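PDB 4JZA: uncharacterized protein from Legionella longbeachae NSW150, which probably removes the 3-phosphate from phosphatidylinositol 3-phosphate, a phosphoinositide phosphatase activity linked to lipid metabolism during the pathogen's interaction with its host. Local coordinates for residues I5-H11 / Y30-Y36; A353-L357 / D565-L569; A597-M601 / E633-L638; G141-L145 / E607-N612. All coordinates share one frame; numbering follows the deposited sequence.

Interaction 1 (I5-H11 / Y30-Y36); sequences IIVRVPH and YILETYY
Ile5 to His11 pairs in parallel with Tyr30 to Tyr36, and six backbone hydrogen bonds alternate along the ladder. The first runs from Ile31 N to Ile5 O (2.7 Å). The last runs from His11 N to Tyr35 O (2.7 Å). Tyr35 N donates to Val9 O at 3.1 Å.

Apolar contacts lie on the face of Val7 and Val9. Val9 CG2 meets Leu32 CD2 at 3.7 Å, and Val7 CG2 touches the Tyr30 ring obliquely.

Aromatic and polar contacts fill the far end and the other face. Tyr35 CG sits between its backbone N and carbonyl carbon (chi1 68°). This turns the ring back over strand 5-10. Arg8 covers one ring face in an off-centre cation-pi contact, and Pro10 CA lies over the opposite face. Thr147 and Ser602 also bind the guanidinium, and Tyr35 OH bonds to Leu148 O. Water 1 bridges Arg8 NE (3.1 Å) and Glu33 OE1 (2.8 Å). His11 and Tyr36 form an offset stack, planes 24° apart.

Strands 5-10 and 31-35, joined through helix 17-26, are a beta-alpha-beta crossover at the edge of the mixed sheet.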
loop_
_atom_site.group_PDB
_atom_site.type_symbol
_atom_site.label_atom_id
_atom_site.label_comp_id
_atom_site.label_asym_id
_atom_site.label_seq_id
_atom_site.Cartn_x
_atom_site.Cartn_y
_atom_site.Cartn_z
ATOM N N ILE A 5 12.720 -7.310 19.305
ATOM C CA ILE A 5 11.617 -7.001 20.169
ATOM C C ILE A 5 11.780 -5.624 20.805
ATOM O O ILE A 5 12.842 -5.271 21.315
ATOM C CB ILE A 5 11.487 -8.029 21.304
ATOM C CG1 ILE A 5 11.565 -9.458 20.766
ATOM C CG2 ILE A 5 10.156 -7.837 22.049
ATOM C CD1 ILE A 5 11.966 -10.497 21.790
ATOM N N ILE A 6 10.703 -4.856 20.770
ATOM C CA ILE A 6 10.669 -3.583 21.424
ATOM C C ILE A 6 9.676 -3.631 22.565
ATOM O O ILE A 6 8.518 -4.065 22.408
ATOM C CB ILE A 6 10.236 -2.518 20.438
ATOM C CG1 ILE A 6 11.287 -2.424 19.309
ATOM C CG2 ILE A 6 10.028 -1.209 21.148
ATOM C CD1 ILE A 6 11.144 -1.234 18.368
ATOM N N VAL A 7 10.134 -3.202 23.724
ATOM C CA VAL A 7 9.288 -3.108 24.884
ATOM C C VAL A 7 9.164 -1.633 25.185
ATOM O O VAL A 7 10.163 -0.945 25.360
ATOM C CB VAL A 7 9.906 -3.821 26.075
ATOM C CG1 VAL A 7 9.073 -3.586 27.318
ATOM C CG2 VAL A 7 10.048 -5.319 25.776
ATOM N N ARG A 8 7.925 -1.155 25.171
ATOM C CA ARG A 8 7.613 0.225 25.383
ATOM C C ARG A 8 7.238 0.319 26.814
ATOM O O ARG A 8 6.399 -0.442 27.313
ATOM C CB ARG A 8 6.445 0.656 24.511
ATOM C CG ARG A 8 6.773 0.561 23.026
ATOM C CD ARG A 8 5.588 0.876 22.166
ATOM N NE ARG A 8 5.140 2.224 22.418
ATOM C CZ ARG A 8 3.967 2.532 22.975
ATOM N NH1 ARG A 8 3.073 1.607 23.361
ATOM N NH2 ARG A 8 3.654 3.791 23.156
ATOM N N VAL A 9 7.793 1.345 27.432
ATOM C CA VAL A 9 7.842 1.477 28.854
ATOM C C VAL A 9 7.528 2.928 29.205
ATOM O O VAL A 9 8.083 3.803 28.631
ATOM C CB VAL A 9 9.249 1.039 29.226
ATOM C CG1 VAL A 9 9.895 1.955 30.228
ATOM C CG2 VAL A 9 9.230 -0.404 29.691
ATOM N N PRO A 10 6.594 3.193 30.111
ATOM C CA PRO A 10 6.288 4.576 30.366
ATOM C C PRO A 10 7.479 5.368 30.797
ATOM O O PRO A 10 8.326 4.872 31.536
ATOM C CB PRO A 10 5.276 4.535 31.518
ATOM C CG PRO A 10 5.264 3.156 31.997
ATOM C CD PRO A 10 5.686 2.311 30.842
ATOM N N HIS A 11 7.499 6.621 30.357
ATOM C CA HIS A 11 8.574 7.516 30.652
ATOM C C HIS A 11 8.705 7.705 32.142
ATOM O O HIS A 11 7.713 7.935 32.833
ATOM C CB HIS A 11 8.350 8.859 29.996
ATOM C CG HIS A 11 9.285 9.914 30.484
ATOM N ND1 HIS A 11 10.584 10.027 30.021
ATOM C CD2 HIS A 11 9.117 10.892 31.408
ATOM C CE1 HIS A 11 11.170 11.042 30.634
ATOM N NE2 HIS A 11 10.301 11.584 31.476
ATOM N N TYR A 30 15.566 -7.986 23.793
ATOM C CA TYR A 30 14.644 -6.849 23.641
ATOM C C TYR A 30 15.314 -5.496 23.765
ATOM O O TYR A 30 16.303 -5.366 24.424
ATOM C CB TYR A 30 13.500 -6.931 24.660
ATOM C CG TYR A 30 13.879 -6.547 26.065
ATOM C CD1 TYR A 30 13.902 -5.212 26.463
ATOM C CD2 TYR A 30 14.191 -7.497 26.992
ATOM C CE1 TYR A 30 14.245 -4.832 27.757
ATOM C CE2 TYR A 30 14.530 -7.130 28.300
ATOM C CZ TYR A 30 14.564 -5.794 28.674
ATOM O OH TYR A 30 14.904 -5.444 29.964
ATOM N N ILE A 31 14.734 -4.488 23.124
ATOM C CA ILE A 31 15.171 -3.106 23.222
ATOM C C ILE A 31 14.088 -2.353 23.979
ATOM O O ILE A 31 12.908 -2.589 23.778
ATOM C CB ILE A 31 15.251 -2.459 21.853
ATOM C CG1 ILE A 31 15.993 -3.350 20.877
ATOM C CG2 ILE A 31 15.925 -1.108 21.941
ATOM C CD1 ILE A 31 17.446 -3.577 21.240
ATOM N N LEU A 32 14.496 -1.433 24.838
ATOM C CA LEU A 32 13.572 -0.583 25.552
ATOM C C LEU A 32 13.322 0.656 24.765
ATOM O O LEU A 32 14.221 1.186 24.131
ATOM C CB LEU A 32 14.127 -0.132 26.890
ATOM C CG LEU A 32 13.981 -1.165 27.986
ATOM C CD1 LEU A 32 14.813 -0.771 29.196
ATOM C CD2 LEU A 32 12.504 -1.311 28.340
ATOM N N GLU A 33 12.079 1.113 24.845
ATOM C CA GLU A 33 11.621 2.339 24.209
ATOM C C GLU A 33 10.677 3.044 25.137
ATOM O O GLU A 33 9.804 2.432 25.720
ATOM C CB GLU A 33 10.893 1.993 22.938
ATOM C CG GLU A 33 10.493 3.171 22.106
ATOM C CD GLU A 33 10.155 2.727 20.720
ATOM O OE1 GLU A 33 8.994 2.901 20.318
ATOM O OE2 GLU A 33 11.052 2.156 20.078
ATOM N N THR A 34 10.846 4.339 25.262
ATOM C CA THR A 34 10.050 5.114 26.184
ATOM C C THR A 34 8.834 5.734 25.518
ATOM O O THR A 34 8.930 6.227 24.362
ATOM C CB THR A 34 10.908 6.224 26.728
ATOM O OG1 THR A 34 11.739 5.650 27.718
ATOM C CG2 THR A 34 10.094 7.222 27.414
ATOM N N TYR A 35 7.691 5.725 26.216
ATOM C CA TYR A 35 6.517 6.506 25.761
ATOM C C TYR A 35 5.988 7.429 26.848
ATOM O O TYR A 35 6.296 7.251 28.011
ATOM C CB TYR A 35 5.397 5.595 25.240
ATOM C CG TYR A 35 4.691 4.722 26.275
ATOM C CD1 TYR A 35 5.249 3.530 26.730
ATOM C CD2 TYR A 35 3.438 5.054 26.751
ATOM C CE1 TYR A 35 4.577 2.726 27.640
ATOM C CE2 TYR A 35 2.753 4.243 27.644
ATOM C CZ TYR A 35 3.321 3.086 28.081
ATOM O OH TYR A 35 2.623 2.312 28.989
ATOM N N TYR A 36 5.194 8.415 26.442
ATOM C CA TYR A 36 4.607 9.418 27.338
ATOM C C TYR A 36 3.080 9.319 27.359
ATOM O O TYR A 36 2.496 8.506 26.657
ATOM C CB TYR A 36 5.032 10.801 26.864
ATOM C CG TYR A 36 6.535 10.938 26.793
ATOM C CD1 TYR A 36 7.261 10.424 25.705
ATOM C CD2 TYR A 36 7.229 11.578 27.809
ATOM C CE1 TYR A 36 8.644 10.548 25.648
ATOM C CE2 TYR A 36 8.598 11.716 27.761
ATOM C CZ TYR A 36 9.306 11.198 26.687
ATOM O OH TYR A 36 10.671 11.351 26.674
HETATM O O HOH W 1 7.016 4.509 21.545
#

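Interaction 2 (A353-L357 / D565-L569); sequences AHSLL and DAMIL
This is a buried strand-to-helix packing contact, in which His354 and Leu356 of a central sheet strand meet Asp565, Ile568 and Leu569 of helix 556-574. The axes of segments 353-357 and 565-569 run nearly parallel, 10.0 Å apart and 22° off. The backbones therefore stand well apart, and side chains make the contact.

Leu356 contributes most on the strand side. Its CG is anti to the backbone N (chi1 -165°), which sends both methyl branches toward the helix. CD2 lies 3.8 Å from Ile568 CG2 and 4.2 Å from Leu569 CD2. Leu356 also runs antiparallel alongside the Asp565 side chain, so its branches pack on the carboxylate. Leu356 CD1 is 3.7 Å from Asp565 CG.

His354 points from the strand toward the same carboxylate, but the fit of its ring is doubtful. Asp565 OD1 also forms a salt bridge with Arg372 on the neighbouring strand 365-374, which gives the buried charge a partner of opposite sign. Val160 and Leu368 extend the apolar patch around Leu569.

A helix laid along a sheet in this way is typical of a layered alpha/beta fold. Helix 556-574 follows strand 545-549 after a short loop, and the sequence there fits the CX5R signature. This is consistent with the strand, P-loop and helix unit of cysteine-based phosphatases.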
loop_
_atom_site.group_PDB
_atom_site.type_symbol
_atom_site.label_atom_id
_atom_site.label_comp_id
_atom_site.label_asym_id
_atom_site.label_seq_id
_atom_site.Cartn_x
_atom_site.Cartn_y
_atom_site.Cartn_z
ATOM N N ALA A 353 0.329 -12.520 16.656
ATOM C CA ALA A 353 -0.407 -13.076 17.764
ATOM C C ALA A 353 -0.387 -12.121 18.929
ATOM O O ALA A 353 0.684 -11.733 19.384
ATOM C CB ALA A 353 0.194 -14.397 18.178
ATOM N N HIS A 354 -1.582 -11.796 19.428
ATOM C CA HIS A 354 -1.780 -10.828 20.500
ATOM C C HIS A 354 -2.049 -11.587 21.757
ATOM O O HIS A 354 -2.893 -12.487 21.759
ATOM C CB HIS A 354 -2.982 -9.861 20.234
ATOM C CG HIS A 354 -3.143 -8.828 21.302
ATOM N ND1 HIS A 354 -4.083 -8.941 22.300
ATOM C CD2 HIS A 354 -2.423 -7.717 21.586
ATOM C CE1 HIS A 354 -3.941 -7.942 23.150
ATOM N NE2 HIS A 354 -2.947 -7.174 22.735
ATOM N N SER A 355 -1.361 -11.209 22.826
ATOM C CA SER A 355 -1.599 -11.812 24.128
ATOM C C SER A 355 -1.473 -10.735 25.194
ATOM O O SER A 355 -1.006 -9.635 24.932
ATOM C CB SER A 355 -0.648 -13.018 24.386
ATOM O OG SER A 355 0.688 -12.599 24.416
ATOM N N LEU A 356 -1.893 -11.091 26.395
ATOM C CA LEU A 356 -1.942 -10.209 27.547
ATOM C C LEU A 356 -1.219 -10.862 28.745
ATOM O O LEU A 356 -1.553 -11.990 29.143
ATOM C CB LEU A 356 -3.415 -9.962 27.868
ATOM C CG LEU A 356 -3.730 -8.805 28.816
ATOM C CD1 LEU A 356 -3.254 -7.418 28.340
ATOM C CD2 LEU A 356 -5.225 -8.829 28.997
ATOM N N LEU A 357 -0.203 -10.195 29.274
ATOM C CA LEU A 357 0.560 -10.745 30.392
ATOM C C LEU A 357 0.555 -9.853 31.646
ATOM O O LEU A 357 0.711 -8.636 31.573
ATOM C CB LEU A 357 2.008 -10.954 30.018
ATOM C CG LEU A 357 2.297 -11.740 28.757
ATOM C CD1 LEU A 357 3.802 -11.884 28.647
ATOM C CD2 LEU A 357 1.626 -13.107 28.694
ATOM N N ASP A 565 -9.000 -7.169 25.949
ATOM C CA ASP A 565 -8.018 -7.010 27.036
ATOM C C ASP A 565 -8.659 -6.341 28.287
ATOM O O ASP A 565 -8.471 -6.782 29.413
ATOM C CB ASP A 565 -6.788 -6.206 26.587
ATOM C CG ASP A 565 -5.809 -7.023 25.729
ATOM O OD1 ASP A 565 -5.858 -8.288 25.810
ATOM O OD2 ASP A 565 -4.969 -6.396 24.991
ATOM N N ALA A 566 -9.419 -5.283 28.091
ATOM C CA ALA A 566 -9.980 -4.576 29.219
ATOM C C ALA A 566 -10.938 -5.449 30.031
ATOM O O ALA A 566 -11.016 -5.303 31.242
ATOM C CB ALA A 566 -10.708 -3.331 28.750
HETATM N N MSE A 567 -11.700 -6.324 29.382
HETATM C CA MSE A 567 -12.620 -7.206 30.103
HETATM C C MSE A 567 -11.820 -8.178 30.951
HETATM O O MSE A 567 -12.151 -8.438 32.114
HETATM C CB MSE A 567 -13.521 -7.929 29.126
HETATM C CG MSE A 567 -14.537 -6.940 28.570
HETATM SE SE MSE A 567 -15.806 -7.878 27.398
HETATM C CE MSE A 567 -16.741 -8.877 28.820
ATOM N N ILE A 568 -10.752 -8.720 30.380
ATOM C CA ILE A 568 -9.871 -9.635 31.098
ATOM C C ILE A 568 -9.240 -8.890 32.291
ATOM O O ILE A 568 -9.238 -9.410 33.381
ATOM C CB ILE A 568 -8.828 -10.269 30.133
ATOM C CG1 ILE A 568 -9.545 -11.207 29.161
ATOM C CG2 ILE A 568 -7.730 -11.046 30.857
ATOM C CD1 ILE A 568 -8.695 -11.559 27.967
ATOM N N LEU A 569 -8.748 -7.669 32.107
ATOM C CA LEU A 569 -8.189 -6.936 33.232
ATOM C C LEU A 569 -9.225 -6.618 34.306
ATOM O O LEU A 569 -8.915 -6.624 35.506
ATOM C CB LEU A 569 -7.530 -5.636 32.770
ATOM C CG LEU A 569 -6.312 -5.924 31.900
ATOM C CD1 LEU A 569 -5.752 -4.635 31.357
ATOM C CD2 LEU A 569 -5.227 -6.703 32.645
#

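Interaction 3 (A597-M601 / E633-L638); sequences ADLYM and EIRKRL
Arg637 lays its guanidinium flat over the methyl group of Ala597 while two carboxylates hold it at the edge. Ala597 CB is 3.6 Å from Arg637 CZ and sits over the centre of the group. Arg637 NH1 donates to Asp598 OD1 across the contact (2.7 Å), on the anti side and out of the carboxylate plane. Arg637 NE donates to Glu633 OE2 one turn back on its own helix (3.0 Å, 166°). This salt-bridge network fixes the rotation of the guanidinium, and NH2 has a further acceptor in Ser594 O.

The rest is apolar. Ile634 CD1 lies over a face of the Tyr600 ring, 4.2 Å from its centroid. The selenium of Met601, modelled as selenomethionine, rests on Arg637 CD at 3.6 Å. The chain bends at chi3 (58°), which carries its methyl CE to Leu638 CD2 (3.8 Å).

The axes of 597-601 and 633-637 cross at -63°, 10.4 Å apart; they belong to helices 587-602 and 628-637. Helix 643-652 covers one side: Leu644 touches both Tyr600 and Ile634, and Asp647 binds Tyr600 OH. Leu599 packs on helix 556-574, which lies against the central sheet.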
loop_
_atom_site.group_PDB
_atom_site.type_symbol
_atom_site.label_atom_id
_atom_site.label_comp_id
_atom_site.label_asym_id
_atom_site.label_seq_id
_atom_site.Cartn_x
_atom_site.Cartn_y
_atom_site.Cartn_z
ATOM N N ALA A 597 -9.754 3.168 28.438
ATOM C CA ALA A 597 -9.060 4.405 28.142
ATOM C C ALA A 597 -7.559 4.207 28.381
ATOM O O ALA A 597 -6.733 4.612 27.566
ATOM C CB ALA A 597 -9.621 5.562 28.979
ATOM N N ASP A 598 -7.193 3.536 29.460
ATOM C CA ASP A 598 -5.756 3.283 29.736
ATOM C C ASP A 598 -5.067 2.511 28.639
ATOM O O ASP A 598 -3.922 2.833 28.274
ATOM C CB ASP A 598 -5.561 2.491 31.035
ATOM C CG ASP A 598 -5.647 3.358 32.258
ATOM O OD1 ASP A 598 -5.632 4.590 32.119
ATOM O OD2 ASP A 598 -5.736 2.790 33.364
ATOM N N LEU A 599 -5.753 1.470 28.157
ATOM C CA LEU A 599 -5.189 0.609 27.139
ATOM C C LEU A 599 -5.067 1.372 25.832
ATOM O O LEU A 599 -4.016 1.367 25.222
ATOM C CB LEU A 599 -6.007 -0.664 26.978
ATOM C CG LEU A 599 -5.870 -1.671 28.152
ATOM C CD1 LEU A 599 -6.721 -2.878 27.873
ATOM C CD2 LEU A 599 -4.468 -2.170 28.391
ATOM N N TYR A 600 -6.135 2.070 25.454
ATOM C CA TYR A 600 -6.159 2.851 24.244
ATOM C C TYR A 600 -5.043 3.861 24.307
ATOM O O TYR A 600 -4.265 3.971 23.386
ATOM C CB TYR A 600 -7.535 3.503 24.040
ATOM C CG TYR A 600 -7.648 4.259 22.734
ATOM C CD1 TYR A 600 -7.101 5.526 22.600
ATOM C CD2 TYR A 600 -8.292 3.693 21.637
ATOM C CE1 TYR A 600 -7.182 6.212 21.425
ATOM C CE2 TYR A 600 -8.359 4.352 20.438
ATOM C CZ TYR A 600 -7.802 5.617 20.342
ATOM O OH TYR A 600 -7.859 6.291 19.145
HETATM N N MSE A 601 -4.916 4.569 25.420
HETATM C CA MSE A 601 -3.861 5.599 25.519
HETATM C C MSE A 601 -2.448 5.082 25.689
HETATM O O MSE A 601 -1.532 5.823 25.562
HETATM C CB MSE A 601 -4.169 6.529 26.658
HETATM C CG MSE A 601 -5.439 7.329 26.320
HETATM SE SE MSE A 601 -6.079 8.486 27.782
HETATM C CE MSE A 601 -4.431 9.537 27.981
ATOM N N GLU A 633 -13.982 10.160 27.853
ATOM C CA GLU A 633 -12.946 10.053 28.852
ATOM C C GLU A 633 -11.553 10.242 28.249
ATOM O O GLU A 633 -10.712 10.933 28.827
ATOM C CB GLU A 633 -13.051 8.684 29.545
ATOM C CG GLU A 633 -11.979 8.404 30.606
ATOM C CD GLU A 633 -12.062 9.333 31.807
ATOM O OE1 GLU A 633 -13.010 10.139 31.885
ATOM O OE2 GLU A 633 -11.180 9.240 32.686
ATOM N N ILE A 634 -11.301 9.630 27.081
ATOM C CA ILE A 634 -10.000 9.786 26.420
ATOM C C ILE A 634 -9.778 11.248 26.050
ATOM O O ILE A 634 -8.688 11.815 26.307
ATOM C CB ILE A 634 -9.895 8.956 25.160
ATOM C CG1 ILE A 634 -9.908 7.473 25.528
ATOM C CG2 ILE A 634 -8.598 9.292 24.422
ATOM C CD1 ILE A 634 -10.334 6.545 24.402
ATOM N N ARG A 635 -10.810 11.844 25.433
ATOM C CA ARG A 635 -10.771 13.233 25.029
ATOM C C ARG A 635 -10.431 14.148 26.176
ATOM O O ARG A 635 -9.658 15.084 26.017
ATOM C CB ARG A 635 -12.092 13.672 24.391
ATOM C CG ARG A 635 -12.291 13.395 22.884
ATOM C CD ARG A 635 -13.663 13.916 22.484
ATOM N NE ARG A 635 -14.476 12.947 21.766
ATOM C CZ ARG A 635 -15.682 12.529 22.149
ATOM N NH1 ARG A 635 -16.219 12.957 23.265
ATOM N NH2 ARG A 635 -16.358 11.641 21.415
ATOM N N LYS A 636 -11.013 13.888 27.332
ATOM C CA LYS A 636 -10.855 14.783 28.455
ATOM C C LYS A 636 -9.525 14.502 29.129
ATOM O O LYS A 636 -8.798 15.412 29.482
ATOM C CB LYS A 636 -12.076 14.702 29.393
ATOM C CG LYS A 636 -13.341 15.287 28.713
ATOM C CD LYS A 636 -14.605 15.329 29.575
ATOM C CE LYS A 636 -15.089 13.941 30.001
ATOM N NZ LYS A 636 -16.356 14.021 30.779
ATOM N N ARG A 637 -9.133 13.254 29.240
ATOM C CA ARG A 637 -7.799 12.988 29.764
ATOM C C ARG A 637 -6.662 13.700 28.983
ATOM O O ARG A 637 -5.634 14.107 29.576
ATOM C CB ARG A 637 -7.552 11.484 29.766
ATOM C CG ARG A 637 -8.199 10.740 30.918
ATOM C CD ARG A 637 -7.858 9.283 30.751
ATOM N NE ARG A 637 -8.525 8.346 31.637
ATOM C CZ ARG A 637 -8.107 7.105 31.813
ATOM N NH1 ARG A 637 -7.016 6.691 31.200
ATOM N NH2 ARG A 637 -8.760 6.279 32.622
ATOM N N LEU A 638 -6.835 13.820 27.664
ATOM C CA LEU A 638 -5.872 14.501 26.806
ATOM C C LEU A 638 -6.162 15.985 26.621
ATOM O O LEU A 638 -5.393 16.670 25.973
ATOM C CB LEU A 638 -5.853 13.822 25.435
ATOM C CG LEU A 638 -5.301 12.395 25.409
ATOM C CD1 LEU A 638 -5.608 11.737 24.085
ATOM C CD2 LEU A 638 -3.813 12.417 25.619
#

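Interaction 4 (G141-L145 / E607-N612); sequences GRYDL and EHAGQN
Arg142 extends fully toward the helix, with CG anti to the backbone N (chi1 -168°) and the chain straight from CG to NE. The first torsion of His608 is also anti (chi1 -166°) and turns its ring to meet the arginine. The guanidinium lies flat on the imidazole, centres 3.8 Å apart and planes at 15°. Arg142 NH2 sits over the centre of the ring.

Hydrogen bonds hold the guanidinium at its rim. NE of Arg142 donates to Gln611 OE1 at 2.8 Å, arriving well above the amide plane. NH2 of Arg142 donates to His608 O at 3.0 Å. NH1 is bound by Asn350 OD1.

Gln611 comes in across the arginine chain and uses both ends of its amide. NE2 of Gln611 donates to Tyr143 O at 2.9 Å. Water 2 donates to the same Tyr143 O (3.0 Å) and to Gln611 OE1 (2.8 Å). The side chain is thus tied to two successive residues of 141-145.

Leu145 supplies the apolar part. Its CD2 rests against Glu607 CB at 3.8 Å, and its CD1 approaches Gln611 NE2. Glu607 turns its carboxylate to Arg43 in a salt bridge.

The chemistry implies an arginine fixed in position and rotation, with one face on a ring. The partners named here for NE, NH1 and NH2 are neutral oxygens. No carboxylate of the two segments offsets its charge. The stacked cation would tend to disfavour protonation of His608, while nearby Asp164 may work against this.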
loop_
_atom_site.group_PDB
_atom_site.type_symbol
_atom_site.label_atom_id
_atom_site.label_comp_id
_atom_site.label_asym_id
_atom_site.label_seq_id
_atom_site.Cartn_x
_atom_site.Cartn_y
_atom_site.Cartn_z
ATOM N N GLY A 141 11.611 -6.659 7.457
ATOM C CA GLY A 141 11.069 -7.427 8.578
ATOM C C GLY A 141 10.346 -6.579 9.620
ATOM O O GLY A 141 10.319 -5.373 9.522
ATOM N N ARG A 142 9.794 -7.212 10.655
ATOM C CA ARG A 142 9.040 -6.504 11.696
ATOM C C ARG A 142 9.501 -6.883 13.094
ATOM O O ARG A 142 9.677 -8.075 13.383
ATOM C CB ARG A 142 7.544 -6.851 11.582
ATOM C CG ARG A 142 6.595 -5.978 12.408
ATOM C CD ARG A 142 5.180 -6.548 12.388
ATOM N NE ARG A 142 4.128 -5.582 12.751
ATOM C CZ ARG A 142 2.827 -5.719 12.443
ATOM N NH1 ARG A 142 2.374 -6.777 11.786
ATOM N NH2 ARG A 142 1.958 -4.773 12.762
ATOM N N TYR A 143 9.665 -5.869 13.948
ATOM C CA TYR A 143 9.906 -6.033 15.378
ATOM C C TYR A 143 8.631 -6.429 16.082
ATOM O O TYR A 143 7.614 -5.830 15.832
ATOM C CB TYR A 143 10.309 -4.708 16.011
ATOM C CG TYR A 143 11.736 -4.320 15.830
ATOM C CD1 TYR A 143 12.697 -4.713 16.762
ATOM C CD2 TYR A 143 12.128 -3.514 14.765
ATOM C CE1 TYR A 143 14.012 -4.357 16.619
ATOM C CE2 TYR A 143 13.445 -3.141 14.615
ATOM C CZ TYR A 143 14.371 -3.579 15.541
ATOM O OH TYR A 143 15.667 -3.231 15.393
ATOM N N ASP A 144 8.705 -7.402 17.004
ATOM C CA ASP A 144 7.610 -7.647 17.951
ATOM C C ASP A 144 7.541 -6.491 18.928
ATOM O O ASP A 144 8.527 -5.798 19.248
ATOM C CB ASP A 144 7.788 -8.911 18.808
ATOM C CG ASP A 144 7.981 -10.188 18.002
ATOM O OD1 ASP A 144 7.651 -10.254 16.815
ATOM O OD2 ASP A 144 8.470 -11.163 18.597
ATOM N N LEU A 145 6.342 -6.340 19.452
ATOM C CA LEU A 145 5.980 -5.169 20.217
ATOM C C LEU A 145 5.360 -5.566 21.505
ATOM O O LEU A 145 4.416 -6.356 21.507
ATOM C CB LEU A 145 4.962 -4.387 19.426
ATOM C CG LEU A 145 4.941 -2.919 19.767
ATOM C CD1 LEU A 145 6.202 -2.237 19.270
ATOM C CD2 LEU A 145 3.747 -2.347 19.040
ATOM N N GLU A 607 0.781 1.815 17.653
ATOM C CA GLU A 607 2.133 1.511 17.226
ATOM C C GLU A 607 2.190 0.302 16.326
ATOM O O GLU A 607 2.931 0.270 15.313
ATOM C CB GLU A 607 3.029 1.295 18.435
ATOM C CG GLU A 607 3.182 2.576 19.216
ATOM C CD GLU A 607 4.089 3.571 18.508
ATOM O OE1 GLU A 607 3.891 4.832 18.694
ATOM O OE2 GLU A 607 5.010 3.085 17.769
ATOM N N HIS A 608 1.401 -0.687 16.674
ATOM C CA HIS A 608 1.315 -1.899 15.861
ATOM C C HIS A 608 0.834 -1.541 14.468
ATOM O O HIS A 608 1.490 -1.873 13.504
ATOM C CB HIS A 608 0.405 -2.927 16.520
ATOM C CG HIS A 608 0.527 -4.286 15.941
ATOM N ND1 HIS A 608 -0.459 -4.856 15.170
ATOM C CD2 HIS A 608 1.524 -5.195 16.013
ATOM C CE1 HIS A 608 -0.084 -6.068 14.807
ATOM N NE2 HIS A 608 1.120 -6.295 15.303
ATOM N N ALA A 609 -0.259 -0.805 14.349
ATOM C CA ALA A 609 -0.616 -0.198 13.040
ATOM C C ALA A 609 0.519 0.580 12.350
ATOM O O ALA A 609 0.697 0.511 11.124
ATOM C CB ALA A 609 -1.815 0.708 13.191
ATOM N N GLY A 610 1.265 1.367 13.115
ATOM C CA GLY A 610 2.372 2.166 12.533
ATOM C C GLY A 610 3.416 1.345 11.824
ATOM O O GLY A 610 4.003 1.766 10.828
ATOM N N GLN A 611 3.663 0.157 12.325
ATOM C CA GLN A 611 4.656 -0.668 11.710
ATOM C C GLN A 611 4.305 -1.055 10.270
ATOM O O GLN A 611 5.185 -1.399 9.499
ATOM C CB GLN A 611 4.856 -1.914 12.529
ATOM C CG GLN A 611 5.498 -1.671 13.890
ATOM C CD GLN A 611 5.540 -2.946 14.722
ATOM O OE1 GLN A 611 4.594 -3.747 14.753
ATOM N NE2 GLN A 611 6.625 -3.151 15.374
ATOM N N ASN A 612 3.021 -1.037 9.944
ATOM C CA ASN A 612 2.555 -1.198 8.573
ATOM C C ASN A 612 2.945 -0.063 7.634
ATOM O O ASN A 612 3.267 -0.296 6.482
ATOM C CB ASN A 612 1.052 -1.438 8.539
ATOM C CG ASN A 612 0.672 -2.802 9.057
ATOM O OD1 ASN A 612 0.667 -3.773 8.321
ATOM N ND2 ASN A 612 0.348 -2.876 10.325
HETATM O O HOH W 2 4.637 -6.184 16.102
#

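Interactions 1, 2 and 4 all reach the same mixed sheet. Interaction 1 is its edge, partly buried and built on backbone bonds. Interaction 2 is core, fully buried and mostly apolar around one charged carboxylate. Interactions 3 and 4 are partly buried and rely on arginines, one held by carboxylates and the other by a ring and neutral oxygens. Interactions 1 and 4 touch directly, since strands 5-10 and 144-150 are neighbours: Ile6 N lies 2.8 Å from Asp144 O, a probable hydrogen bond. Interactions 2 and 3 meet through Leu599, whose CD1 packs 3.6 Å from Asp565 CB. Interactions 3 and 4 use the consecutive helices 587-602 and 604-612 without touching, their centres about 22 Å apart.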